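Local atomic coordinates of chromosome replication initiation inhibitor protein (Agrobacterium tumefaciens, PDB entry 3FD3), a protein that probably acts as a LysR-family transcription factor that binds DNA, this chain being its C-terminal effector-binding (substrate-binding) part. Residues Thr3-Thr8 and Leu31-Val36; Ser22-Gly27 and Ala190-Asn195; Asp40-Trp45 and Ala54-Asp59; Arg50-Val55 and Gln180-Ala185. One frame throughout, in Å; residues are numbered along the deposited sequence.

All four contacts lie in one lobe of the LysR substrate-binding domain. Contacts 1 and 4 are neighbours in its mixed sheet, with centres about 10 Å apart: strand 3-8 stands between 31-36 and 53-56, and 53-56 pairs with 165-181. Contact 3 packs the helix 42-47 on that sheet and shares A54 and V55 with contact 4. Contact 2 joins helices 17-26 and 190-203, and F24 CE2 lies 3.8 Å from L4 CD1 of contact 1. Contacts 2 and 3 do not touch; their nearest atoms are about 8 Å apart. T3, L4, L52, N182 and A185 of contacts 1 and 4 line the pocket of a bound polyethylene glycol, probably from the crystallisation liquor.

Contact 1 (Thr3-Thr8 and Leu31-Val36)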
loop_
_atom_site.group_PDB
_atom_site.type_symbol
_atom_site.label_atom_id
_atom_site.label_comp_id
_atom_site.label_asym_id
_atom_site.label_seq_id
_atom_site.Cartn_x
_atom_site.Cartn_y
_atom_site.Cartn_z
ATOM N N THR A 3 21.719 -4.688 7.884
ATOM C CA THR A 3 20.509 -4.277 7.176
ATOM C C THR A 3 20.800 -3.977 5.705
ATOM O O THR A 3 21.712 -3.201 5.410
ATOM C CB THR A 3 19.873 -3.062 7.825
ATOM O OG1 THR A 3 19.488 -3.411 9.161
ATOM C CG2 THR A 3 18.629 -2.599 7.021
ATOM N N LEU A 4 20.029 -4.605 4.813
ATOM C CA LEU A 4 20.151 -4.451 3.366
ATOM C C LEU A 4 19.109 -3.476 2.862
ATOM O O LEU A 4 17.907 -3.714 3.036
ATOM C CB LEU A 4 19.930 -5.797 2.669
ATOM C CG LEU A 4 20.832 -6.955 3.082
ATOM C CD1 LEU A 4 20.528 -8.163 2.233
ATOM C CD2 LEU A 4 22.306 -6.513 2.933
ATOM N N ASN A 5 19.565 -2.393 2.241
ATOM C CA ASN A 5 18.660 -1.425 1.579
ATOM C C ASN A 5 18.302 -1.876 0.150
ATOM O O ASN A 5 19.190 -1.972 -0.725
ATOM C CB ASN A 5 19.336 -0.049 1.516
ATOM C CG ASN A 5 19.686 0.508 2.886
ATOM O OD1 ASN A 5 19.054 0.191 3.889
ATOM N ND2 ASN A 5 20.731 1.335 2.935
ATOM N N ILE A 6 17.019 -2.122 -0.095
ATOM C CA ILE A 6 16.515 -2.647 -1.355
ATOM C C ILE A 6 15.312 -1.799 -1.777
ATOM O O ILE A 6 14.527 -1.371 -0.941
ATOM C CB ILE A 6 16.069 -4.112 -1.203
ATOM C CG1 ILE A 6 17.194 -4.993 -0.682
ATOM C CG2 ILE A 6 15.548 -4.716 -2.546
ATOM C CD1 ILE A 6 16.601 -6.316 -0.069
ATOM N N ALA A 7 15.209 -1.499 -3.057
ATOM C CA ALA A 7 14.120 -0.694 -3.590
ATOM C C ALA A 7 13.196 -1.584 -4.420
ATOM O O ALA A 7 13.610 -2.598 -4.990
ATOM C CB ALA A 7 14.647 0.462 -4.457
ATOM N N THR A 8 11.919 -1.186 -4.465
ATOM C CA THR A 8 10.925 -1.859 -5.314
ATOM C C THR A 8 9.891 -0.824 -5.714
ATOM O O THR A 8 9.693 0.179 -4.990
ATOM C CB THR A 8 10.216 -3.036 -4.599
ATOM O OG1 THR A 8 9.252 -3.613 -5.496
ATOM C CG2 THR A 8 9.500 -2.595 -3.315
ATOM N N LEU A 31 18.591 -8.208 7.864
ATOM C CA LEU A 31 17.365 -7.411 7.929
ATOM C C LEU A 31 17.261 -6.654 6.617
ATOM O O LEU A 31 18.290 -6.414 5.976
ATOM C CB LEU A 31 17.452 -6.440 9.110
ATOM C CG LEU A 31 17.605 -7.094 10.494
ATOM C CD1 LEU A 31 17.973 -6.069 11.565
ATOM C CD2 LEU A 31 16.341 -7.843 10.854
ATOM N N VAL A 32 16.052 -6.242 6.231
ATOM C CA VAL A 32 15.856 -5.467 5.028
ATOM C C VAL A 32 15.209 -4.120 5.333
ATOM O O VAL A 32 14.391 -3.992 6.250
ATOM C CB VAL A 32 15.069 -6.245 3.948
ATOM C CG1 VAL A 32 15.882 -7.503 3.544
ATOM C CG2 VAL A 32 13.600 -6.605 4.422
ATOM N N ASN A 33 15.648 -3.117 4.591
ATOM C CA ASN A 33 15.027 -1.805 4.598
ATOM C C ASN A 33 14.486 -1.596 3.202
ATOM O O ASN A 33 15.255 -1.416 2.236
ATOM C CB ASN A 33 16.053 -0.749 4.990
ATOM C CG ASN A 33 15.497 0.660 4.944
ATOM O OD1 ASN A 33 14.359 0.885 4.624
ATOM N ND2 ASN A 33 16.326 1.610 5.281
ATOM N N ILE A 34 13.168 -1.695 3.086
ATOM C CA ILE A 34 12.488 -1.682 1.790
ATOM C C ILE A 34 12.034 -0.293 1.451
ATOM O O ILE A 34 11.220 0.308 2.166
ATOM C CB ILE A 34 11.316 -2.676 1.763
ATOM C CG1 ILE A 34 11.849 -4.079 1.987
ATOM C CG2 ILE A 34 10.585 -2.594 0.397
ATOM C CD1 ILE A 34 10.771 -5.070 2.299
ATOM N N ALA A 35 12.625 0.276 0.396
ATOM C CA ALA A 35 12.250 1.607 -0.068
ATOM C C ALA A 35 11.324 1.440 -1.259
ATOM O O ALA A 35 11.616 0.679 -2.210
ATOM C CB ALA A 35 13.513 2.430 -0.468
ATOM N N VAL A 36 10.192 2.127 -1.235
ATOM C CA VAL A 36 9.215 1.959 -2.291
ATOM C C VAL A 36 9.337 3.184 -3.198
ATOM O O VAL A 36 9.189 4.324 -2.744
ATOM C CB VAL A 36 7.779 1.823 -1.712
ATOM C CG1 VAL A 36 6.734 1.597 -2.841
ATOM C CG2 VAL A 36 7.725 0.746 -0.627
#
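Strands 3-8 and 31-36 run parallel in register, T3 beside L31 through T8 beside V36, with their axes 27° apart and 4.3 Å at closest approach. Five backbone hydrogen bonds join them. L4 N gives to L31 O at 2.8 Å and N33 N to L4 O; I6 N, A35 N and T8 N continue the pattern. On the face with T3, N5 and A7, the carboxamide of N5 reaches across to N33. N5 OD1 sits 3.3 Å from N33 CB, and the two amide planes are almost perpendicular (88°). T3 CG2, turned anti to the backbone N (OG1 chi1 -62°), comes within 3.8 Å of N33 CB. T3 OG1 lies 3.7 Å from L31 CB. The other face is mainly apolar. I6 CD1 meets V32 CG1 at 3.9 Å, and T8 CG2 meets I34 CG2 at the same distance. Helix 17-26 packs on that face, with F24 against L4 and F17 against I6. The second subunit hydrogen-bonds to the backbone of V32 and I34 along the outer edge. The helical link between the two strands makes this a beta-alpha-beta crossover, the opening unit of the alpha/beta lobe in a periplasmic-binding-protein-like fold.

Contact 2 (Ser22-Gly27 and Ala190-Asn195)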
loop_
_atom_site.group_PDB
_atom_site.type_symbol
_atom_site.label_atom_id
_atom_site.label_comp_id
_atom_site.label_asym_id
_atom_site.label_seq_id
_atom_site.Cartn_x
_atom_site.Cartn_y
_atom_site.Cartn_z
ATOM N N SER A 22 11.165 -12.756 1.670
ATOM C CA SER A 22 10.968 -13.534 2.883
ATOM C C SER A 22 11.666 -14.896 2.775
ATOM O O SER A 22 12.127 -15.449 3.779
ATOM C CB SER A 22 9.492 -13.686 3.250
ATOM O OG SER A 22 8.777 -14.435 2.290
ATOM N N LYS A 23 11.757 -15.425 1.562
ATOM C CA LYS A 23 12.473 -16.685 1.358
ATOM C C LYS A 23 13.922 -16.460 1.743
ATOM O O LYS A 23 14.550 -17.314 2.372
ATOM C CB LYS A 23 12.421 -17.156 -0.097
ATOM C CG LYS A 23 11.048 -17.635 -0.601
ATOM C CD LYS A 23 11.101 -17.949 -2.122
ATOM C CE LYS A 23 9.711 -18.065 -2.732
ATOM N NZ LYS A 23 9.779 -18.491 -4.173
ATOM N N PHE A 24 14.468 -15.324 1.322
ATOM C CA PHE A 24 15.861 -14.991 1.636
ATOM C C PHE A 24 16.087 -14.716 3.133
ATOM O O PHE A 24 17.007 -15.301 3.759
ATOM C CB PHE A 24 16.335 -13.787 0.816
ATOM C CG PHE A 24 17.714 -13.355 1.166
ATOM C CD1 PHE A 24 18.795 -14.165 0.848
ATOM C CD2 PHE A 24 17.936 -12.153 1.808
ATOM C CE1 PHE A 24 20.091 -13.791 1.169
ATOM C CE2 PHE A 24 19.248 -11.774 2.136
ATOM C CZ PHE A 24 20.302 -12.587 1.817
ATOM N N THR A 25 15.259 -13.848 3.716
ATOM C CA THR A 25 15.447 -13.509 5.126
ATOM C C THR A 25 15.201 -14.708 6.059
ATOM O O THR A 25 15.827 -14.788 7.108
ATOM C CB THR A 25 14.609 -12.305 5.564
ATOM O OG1 THR A 25 13.218 -12.604 5.419
ATOM C CG2 THR A 25 15.010 -11.081 4.724
ATOM N N GLY A 26 14.366 -15.653 5.642
ATOM C CA GLY A 26 14.061 -16.838 6.448
ATOM C C GLY A 26 15.272 -17.750 6.638
ATOM O O GLY A 26 15.345 -18.499 7.614
ATOM N N GLY A 27 16.218 -17.670 5.714
ATOM C CA GLY A 27 17.402 -18.531 5.731
ATOM C C GLY A 27 18.691 -17.815 6.108
ATOM O O GLY A 27 19.761 -18.430 6.115
ATOM N N ALA A 190 24.058 -13.120 -3.447
ATOM C CA ALA A 190 23.658 -14.107 -4.448
ATOM C C ALA A 190 22.386 -14.854 -4.023
ATOM O O ALA A 190 21.544 -15.158 -4.856
ATOM C CB ALA A 190 24.792 -15.115 -4.706
ATOM N N GLY A 191 22.262 -15.146 -2.734
ATOM C CA GLY A 191 21.054 -15.835 -2.209
ATOM C C GLY A 191 19.773 -15.042 -2.383
ATOM O O GLY A 191 18.704 -15.585 -2.702
ATOM N N LEU A 192 19.883 -13.739 -2.171
ATOM C CA LEU A 192 18.762 -12.839 -2.367
ATOM C C LEU A 192 18.370 -12.844 -3.830
ATOM O O LEU A 192 17.199 -13.019 -4.185
ATOM C CB LEU A 192 19.139 -11.432 -1.944
ATOM C CG LEU A 192 18.092 -10.342 -2.114
ATOM C CD1 LEU A 192 16.730 -10.747 -1.422
ATOM C CD2 LEU A 192 18.601 -9.014 -1.594
ATOM N N THR A 193 19.365 -12.639 -4.687
ATOM C CA THR A 193 19.167 -12.694 -6.121
ATOM C C THR A 193 18.535 -13.978 -6.579
ATOM O O THR A 193 17.602 -13.929 -7.384
ATOM C CB THR A 193 20.502 -12.442 -6.876
ATOM O OG1 THR A 193 20.885 -11.107 -6.568
ATOM C CG2 THR A 193 20.331 -12.571 -8.364
ATOM N N ALA A 194 19.002 -15.120 -6.079
ATOM C CA ALA A 194 18.428 -16.389 -6.473
ATOM C C ALA A 194 16.934 -16.416 -6.154
ATOM O O ALA A 194 16.137 -16.885 -6.944
ATOM C CB ALA A 194 19.135 -17.573 -5.747
ATOM N N ASN A 195 16.584 -15.940 -4.969
ATOM C CA ASN A 195 15.163 -15.878 -4.549
ATOM C C ASN A 195 14.329 -14.886 -5.354
ATOM O O ASN A 195 13.186 -15.167 -5.690
ATOM C CB ASN A 195 15.090 -15.622 -3.039
ATOM C CG ASN A 195 15.427 -16.863 -2.235
ATOM O OD1 ASN A 195 14.824 -17.896 -2.442
ATOM N ND2 ASN A 195 16.411 -16.781 -1.368
HETATM O O HOH W 1 12.960 -18.804 -5.237
#
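F24 holds CG anti to the backbone N (chi1 176°), as does L192, and this brings the phenyl ring of F24 over the L192 backbone and side chain. The two helices that carry them, 17-26 and 190-203, pack on the same side of the central sheet in this alpha/beta lobe. They run roughly antiparallel: the axes of the segments approach to 8.8 Å, with 146° between their directions. L192 CB stands over the centre of the F24 ring, 3.8 Å from its centroid and only 5° off the ring normal. This is a CH-pi contact. The L192 backbone lies close to the same ring, with L192 N 3.2 Å from F24 CD1. L192 CD1 meets the ring at F24 CD2, 3.7 Å away, close to where the ring joins CB. The side chains of F24 and L192 cross at about a right angle. G191 brings only backbone here, and its C lies 3.5 Å from F24 CD1. At the base of the F24 side chain sits the amide of N195. N195 ND2 lies near the plane of the ring, at its edge, and 3.5 Å from F24 CA. L192 also packs on I6 of strand 3-8. The extended chain of K23 runs by N195, and its NZ is hydrogen-bonded to T199 further along the second helix. A water accepts weakly from K23 NZ and donates weakly to N195 OD1. N195 OD1 itself rests 3.4 Å from K23 CB.

Contact 3 (Asp40-Trp45 and Ala54-Asp59); sequences DHTVEW and AVTAHD
The imidazole of H58 and the carboxylate of D40 lie almost in one plane, 6° apart, and meet edge on. H58 NE2 gives a hydrogen bond to D40 OD1 at a very short 2.5 Å. H58 was modelled in two conformers, and in the one described here this length is doubtful. The contact sets the start of helix 42-47 against strand 53-56 and the turn after it, in the alpha/beta lobe of a LysR substrate-binding domain. V43 comes to H58 from a different direction. Its CG2 stands over one ring face, offset toward the rim, 4.1 Å from the centroid. It makes a CH-pi contact there. In this conformer, then, the carboxylate lies at the ring edge and the methyl over a face. Deeper in, T42 turns its methyl to the strand. CG2 is anti to the backbone N (OG1 chi1 -69°) and presses on A54 CB at 3.4 Å, tighter than usual for two carbons. The same methyl lies 4.2 Å from T56 CB. The hydroxyl of T42 is hydrogen-bonded to the carboxylate of D37, and also accepts from a water that donates to V55 O. T56 shapes the turn that presents H58. Its hydroxyl closes an ST turn, in which H58 N gives to T56 OG1 at 3.0 Å.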
loop_
_atom_site.group_PDB
_atom_site.type_symbol
_atom_site.label_atom_id
_atom_site.label_comp_id
_atom_site.label_asym_id
_atom_site.label_seq_id
_atom_site.Cartn_x
_atom_site.Cartn_y
_atom_site.Cartn_z
ATOM N N ASP A 40 10.307 7.329 -9.643
ATOM C CA ASP A 40 11.394 7.061 -10.574
ATOM C C ASP A 40 12.754 7.581 -10.031
ATOM O O ASP A 40 13.528 8.206 -10.759
ATOM C CB ASP A 40 11.059 7.678 -11.940
ATOM C CG ASP A 40 11.938 7.151 -13.051
ATOM O OD1 ASP A 40 12.460 6.016 -12.909
ATOM O OD2 ASP A 40 12.123 7.888 -14.057
ATOM N N HIS A 41 13.006 7.365 -8.742
ATOM C CA HIS A 41 14.271 7.730 -8.125
ATOM C C HIS A 41 15.237 6.563 -8.003
ATOM O O HIS A 41 16.371 6.746 -7.560
ATOM C CB HIS A 41 14.050 8.319 -6.741
ATOM C CG HIS A 41 13.352 9.638 -6.767
ATOM N ND1 HIS A 41 13.679 10.628 -7.670
ATOM C CD2 HIS A 41 12.336 10.123 -6.020
ATOM C CE1 HIS A 41 12.886 11.669 -7.479
ATOM N NE2 HIS A 41 12.059 11.385 -6.487
ATOM N N THR A 42 14.791 5.361 -8.376
ATOM C CA THR A 42 15.614 4.161 -8.139
ATOM C C THR A 42 16.994 4.263 -8.752
ATOM O O THR A 42 17.985 3.874 -8.105
ATOM C CB THR A 42 14.914 2.886 -8.648
ATOM O OG1 THR A 42 13.797 2.630 -7.805
ATOM C CG2 THR A 42 15.869 1.667 -8.621
ATOM N N VAL A 43 17.081 4.802 -9.971
ATOM C CA VAL A 43 18.379 4.943 -10.645
ATOM C C VAL A 43 19.351 5.832 -9.861
ATOM O O VAL A 43 20.513 5.478 -9.678
ATOM C CB VAL A 43 18.219 5.481 -12.094
ATOM C CG1 VAL A 43 19.550 5.979 -12.643
ATOM C CG2 VAL A 43 17.612 4.365 -12.989
ATOM N N GLU A 44 18.856 6.965 -9.376
ATOM C CA GLU A 44 19.646 7.854 -8.529
ATOM C C GLU A 44 20.075 7.172 -7.229
ATOM O O GLU A 44 21.234 7.277 -6.815
ATOM C CB GLU A 44 18.862 9.131 -8.208
ATOM C CG GLU A 44 18.423 9.914 -9.457
ATOM C CD GLU A 44 16.977 9.580 -9.917
ATOM O OE1 GLU A 44 16.078 10.459 -9.703
ATOM O OE2 GLU A 44 16.755 8.451 -10.469
ATOM N N TRP A 45 19.152 6.447 -6.611
ATOM C CA TRP A 45 19.452 5.732 -5.368
ATOM C C TRP A 45 20.530 4.681 -5.556
ATOM O O TRP A 45 21.396 4.510 -4.697
ATOM C CB TRP A 45 18.222 5.037 -4.826
ATOM C CG TRP A 45 17.109 5.946 -4.404
ATOM C CD1 TRP A 45 17.153 7.305 -4.253
ATOM C CD2 TRP A 45 15.791 5.539 -4.037
ATOM N NE1 TRP A 45 15.929 7.766 -3.833
ATOM C CE2 TRP A 45 15.078 6.701 -3.685
ATOM C CE3 TRP A 45 15.139 4.297 -3.971
ATOM C CZ2 TRP A 45 13.751 6.661 -3.282
ATOM C CZ3 TRP A 45 13.814 4.255 -3.569
ATOM C CH2 TRP A 45 13.136 5.437 -3.225
ATOM N N ALA A 54 17.545 -3.368 -6.492
ATOM C CA ALA A 54 16.206 -2.847 -6.790
ATOM C C ALA A 54 15.509 -3.678 -7.852
ATOM O O ALA A 54 16.146 -4.120 -8.822
ATOM C CB ALA A 54 16.275 -1.397 -7.246
ATOM N N VAL A 55 14.195 -3.851 -7.653
ATOM C CA VAL A 55 13.267 -4.243 -8.696
ATOM C C VAL A 55 12.836 -2.953 -9.352
ATOM O O VAL A 55 12.335 -2.019 -8.673
ATOM C CB VAL A 55 12.037 -5.019 -8.129
ATOM C CG1 VAL A 55 10.942 -5.209 -9.228
ATOM C CG2 VAL A 55 12.469 -6.349 -7.514
ATOM N N THR A 56 13.012 -2.876 -10.660
ATOM C CA THR A 56 12.731 -1.652 -11.420
ATOM C C THR A 56 12.276 -1.983 -12.833
ATOM O O THR A 56 12.641 -3.021 -13.381
ATOM C CB THR A 56 13.968 -0.759 -11.467
ATOM O OG1 THR A 56 13.701 0.414 -12.233
ATOM C CG2 THR A 56 15.153 -1.515 -12.064
ATOM N N ALA A 57 11.478 -1.084 -13.425
ATOM C CA ALA A 57 11.172 -1.158 -14.854
ATOM C C ALA A 57 12.308 -0.643 -15.759
ATOM O O ALA A 57 12.214 -0.789 -16.967
ATOM C CB ALA A 57 9.861 -0.405 -15.166
ATOM N N HIS A 58 13.319 -0.025 -15.142
ATOM C CA HIS A 58 14.506 0.445 -15.841
ATOM C C HIS A 58 15.447 -0.702 -16.185
ATOM O O HIS A 58 15.979 -1.391 -15.318
ATOM C CB HIS A 58 15.279 1.475 -15.019
ATOM C CG HIS A 58 14.668 2.831 -15.046
ATOM N ND1 HIS A 58 14.733 3.652 -16.152
ATOM C CD2 HIS A 58 13.966 3.509 -14.111
ATOM C CE1 HIS A 58 14.099 4.780 -15.892
ATOM N NE2 HIS A 58 13.625 4.719 -14.660
ATOM N N ASP A 59 15.645 -0.850 -17.498
ATOM C CA ASP A 59 16.424 -1.920 -18.151
ATOM C C ASP A 59 17.909 -1.585 -18.218
ATOM O O ASP A 59 18.799 -2.454 -18.152
ATOM C CB ASP A 59 15.929 -1.999 -19.599
ATOM C CG ASP A 59 14.778 -1.037 -19.864
ATOM O OD1 ASP A 59 14.073 -0.704 -18.888
ATOM O OD2 ASP A 59 14.587 -0.587 -21.020
HETATM O O HOH W 2 12.203 0.490 -7.737
#

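Contact 4 (Arg50-Val55 and Gln180-Ala185)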
loop_
_atom_site.group_PDB
_atom_site.type_symbol
_atom_site.label_atom_id
_atom_site.label_comp_id
_atom_site.label_asym_id
_atom_site.label_seq_id
_atom_site.Cartn_x
_atom_site.Cartn_y
_atom_site.Cartn_z
ATOM N N ARG A 50 22.468 4.503 -2.093
ATOM C CA ARG A 50 21.411 4.577 -1.079
ATOM C C ARG A 50 20.614 3.269 -0.973
ATOM O O ARG A 50 20.032 2.988 0.061
ATOM C CB ARG A 50 20.478 5.768 -1.354
ATOM C CG ARG A 50 21.177 7.138 -1.104
ATOM C CD ARG A 50 20.242 8.319 -1.262
ATOM N NE ARG A 50 19.011 8.194 -0.483
ATOM C CZ ARG A 50 17.988 9.054 -0.529
ATOM N NH1 ARG A 50 18.043 10.140 -1.303
ATOM N NH2 ARG A 50 16.894 8.826 0.205
ATOM N N VAL A 51 20.579 2.502 -2.057
ATOM C CA VAL A 51 20.147 1.115 -2.023
ATOM C C VAL A 51 21.181 0.244 -2.744
ATOM O O VAL A 51 21.896 0.724 -3.645
ATOM C CB VAL A 51 18.732 0.890 -2.654
ATOM C CG1 VAL A 51 17.644 1.689 -1.907
ATOM C CG2 VAL A 51 18.734 1.210 -4.145
ATOM N N LEU A 52 21.238 -1.035 -2.368
ATOM C CA LEU A 52 22.162 -1.996 -2.971
ATOM C C LEU A 52 21.566 -2.769 -4.135
ATOM O O LEU A 52 22.293 -3.376 -4.914
ATOM C CB LEU A 52 22.639 -3.005 -1.920
ATOM C CG LEU A 52 23.464 -2.391 -0.811
ATOM C CD1 LEU A 52 23.904 -3.475 0.186
ATOM C CD2 LEU A 52 24.669 -1.706 -1.432
ATOM N N ALA A 53 20.252 -2.793 -4.216
ATOM C CA ALA A 53 19.547 -3.589 -5.196
ATOM C C ALA A 53 18.137 -3.078 -5.336
ATOM O O ALA A 53 17.597 -2.403 -4.431
ATOM C CB ALA A 53 19.506 -5.077 -4.799
ATOM N N ALA A 54 17.545 -3.368 -6.492
ATOM C CA ALA A 54 16.206 -2.847 -6.790
ATOM C C ALA A 54 15.509 -3.678 -7.852
ATOM O O ALA A 54 16.146 -4.120 -8.822
ATOM C CB ALA A 54 16.275 -1.397 -7.246
ATOM N N VAL A 55 14.195 -3.851 -7.653
ATOM C CA VAL A 55 13.267 -4.243 -8.696
ATOM C C VAL A 55 12.836 -2.953 -9.352
ATOM O O VAL A 55 12.335 -2.019 -8.673
ATOM C CB VAL A 55 12.037 -5.019 -8.129
ATOM C CG1 VAL A 55 10.942 -5.209 -9.228
ATOM C CG2 VAL A 55 12.469 -6.349 -7.514
ATOM N N GLN A 180 18.371 -5.102 -10.399
ATOM C CA GLN A 180 19.650 -4.389 -10.543
ATOM C C GLN A 180 20.349 -4.503 -9.202
ATOM O O GLN A 180 19.718 -4.311 -8.172
ATOM C CB GLN A 180 19.463 -2.930 -10.953
ATOM C CG GLN A 180 18.872 -2.745 -12.353
ATOM C CD GLN A 180 19.478 -1.598 -13.169
ATOM O OE1 GLN A 180 20.630 -1.203 -12.967
ATOM N NE2 GLN A 180 18.696 -1.074 -14.120
ATOM N N VAL A 181 21.617 -4.917 -9.195
ATOM C CA VAL A 181 22.360 -5.111 -7.951
ATOM C C VAL A 181 23.712 -4.450 -8.054
ATOM O O VAL A 181 24.412 -4.595 -9.062
ATOM C CB VAL A 181 22.590 -6.607 -7.626
ATOM C CG1 VAL A 181 23.280 -6.756 -6.271
ATOM C CG2 VAL A 181 21.239 -7.381 -7.685
ATOM N N ASN A 182 24.077 -3.698 -7.019
ATOM C CA ASN A 182 25.416 -3.113 -6.923
ATOM C C ASN A 182 26.455 -4.219 -7.090
ATOM O O ASN A 182 26.429 -5.219 -6.369
ATOM C CB ASN A 182 25.551 -2.451 -5.558
ATOM C CG ASN A 182 26.861 -1.781 -5.351
ATOM O OD1 ASN A 182 27.928 -2.423 -5.436
ATOM N ND2 ASN A 182 26.820 -0.477 -5.037
ATOM N N ARG A 183 27.379 -4.025 -8.031
ATOM C CA ARG A 183 28.332 -5.080 -8.399
ATOM C C ARG A 183 29.184 -5.525 -7.209
ATOM O O ARG A 183 29.520 -6.694 -7.109
ATOM C CB ARG A 183 29.241 -4.629 -9.554
ATOM C CG ARG A 183 30.324 -3.628 -9.162
ATOM C CD ARG A 183 31.180 -3.172 -10.359
ATOM N NE ARG A 183 31.991 -1.995 -10.038
ATOM C CZ ARG A 183 33.212 -2.058 -9.517
ATOM N NH1 ARG A 183 33.775 -3.236 -9.276
ATOM N NH2 ARG A 183 33.878 -0.952 -9.246
ATOM N N LEU A 184 29.495 -4.593 -6.310
ATOM C CA LEU A 184 30.320 -4.880 -5.134
ATOM C C LEU A 184 29.618 -5.707 -4.056
ATOM O O LEU A 184 30.299 -6.336 -3.223
ATOM C CB LEU A 184 30.864 -3.580 -4.536
ATOM C CG LEU A 184 31.784 -2.747 -5.453
ATOM C CD1 LEU A 184 32.155 -1.415 -4.792
ATOM C CD2 LEU A 184 33.026 -3.522 -5.829
ATOM N N ALA A 185 28.290 -5.707 -4.092
ATOM C CA ALA A 185 27.463 -6.470 -3.161
ATOM C C ALA A 185 26.950 -7.756 -3.791
ATOM O O ALA A 185 26.420 -8.607 -3.071
ATOM C CB ALA A 185 26.285 -5.600 -2.699
HETATM O O HOH W 3 24.244 0.903 -5.030
#
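Strand 53-56 pairs here with the end of strand 165-181, an antiparallel step in the mixed sheet of the lobe. A54 and Q180 form the hydrogen-bonded pair. A54 N gives to Q180 O and Q180 N gives back to A54 O, both at 2.9 Å. The next pair, A53 with V181, is non-hydrogen-bonded, and its CA atoms come to 4.2 Å. Beyond it, N182 N gives to L52 O at 2.8 Å, almost straight at the hydrogen (174°). A53 CB meets V181 CG2 at 4.1 Å on the face they share. On the other face, Q180 bends away from A54 at chi2 (-140°). Its amide is held by the loop that follows strand 53-56: NE2 gives to H58 O and K60 O, and OE1 accepts from V62 N. In the periplasmic-binding-protein-like fold of this domain, strand 53-56 continues the sheet from 3-8, and L52 N and A53 O bond to that strand. Past V181 the chain turns. L184 N gives to N182 OD1 in the plane of that carbonyl, closing an Asx turn. N182 ND2 gives to a water that in turn donates to V51 O, a water-mediated link between the segments. L52 leans over the turn, its CD1 4.3 Å from A185 CB. L52, N182 and A185 belong to the pocket of the bound polyethylene glycol. R188 NH1, also of that pocket, is hydrogen-bonded to L184 O.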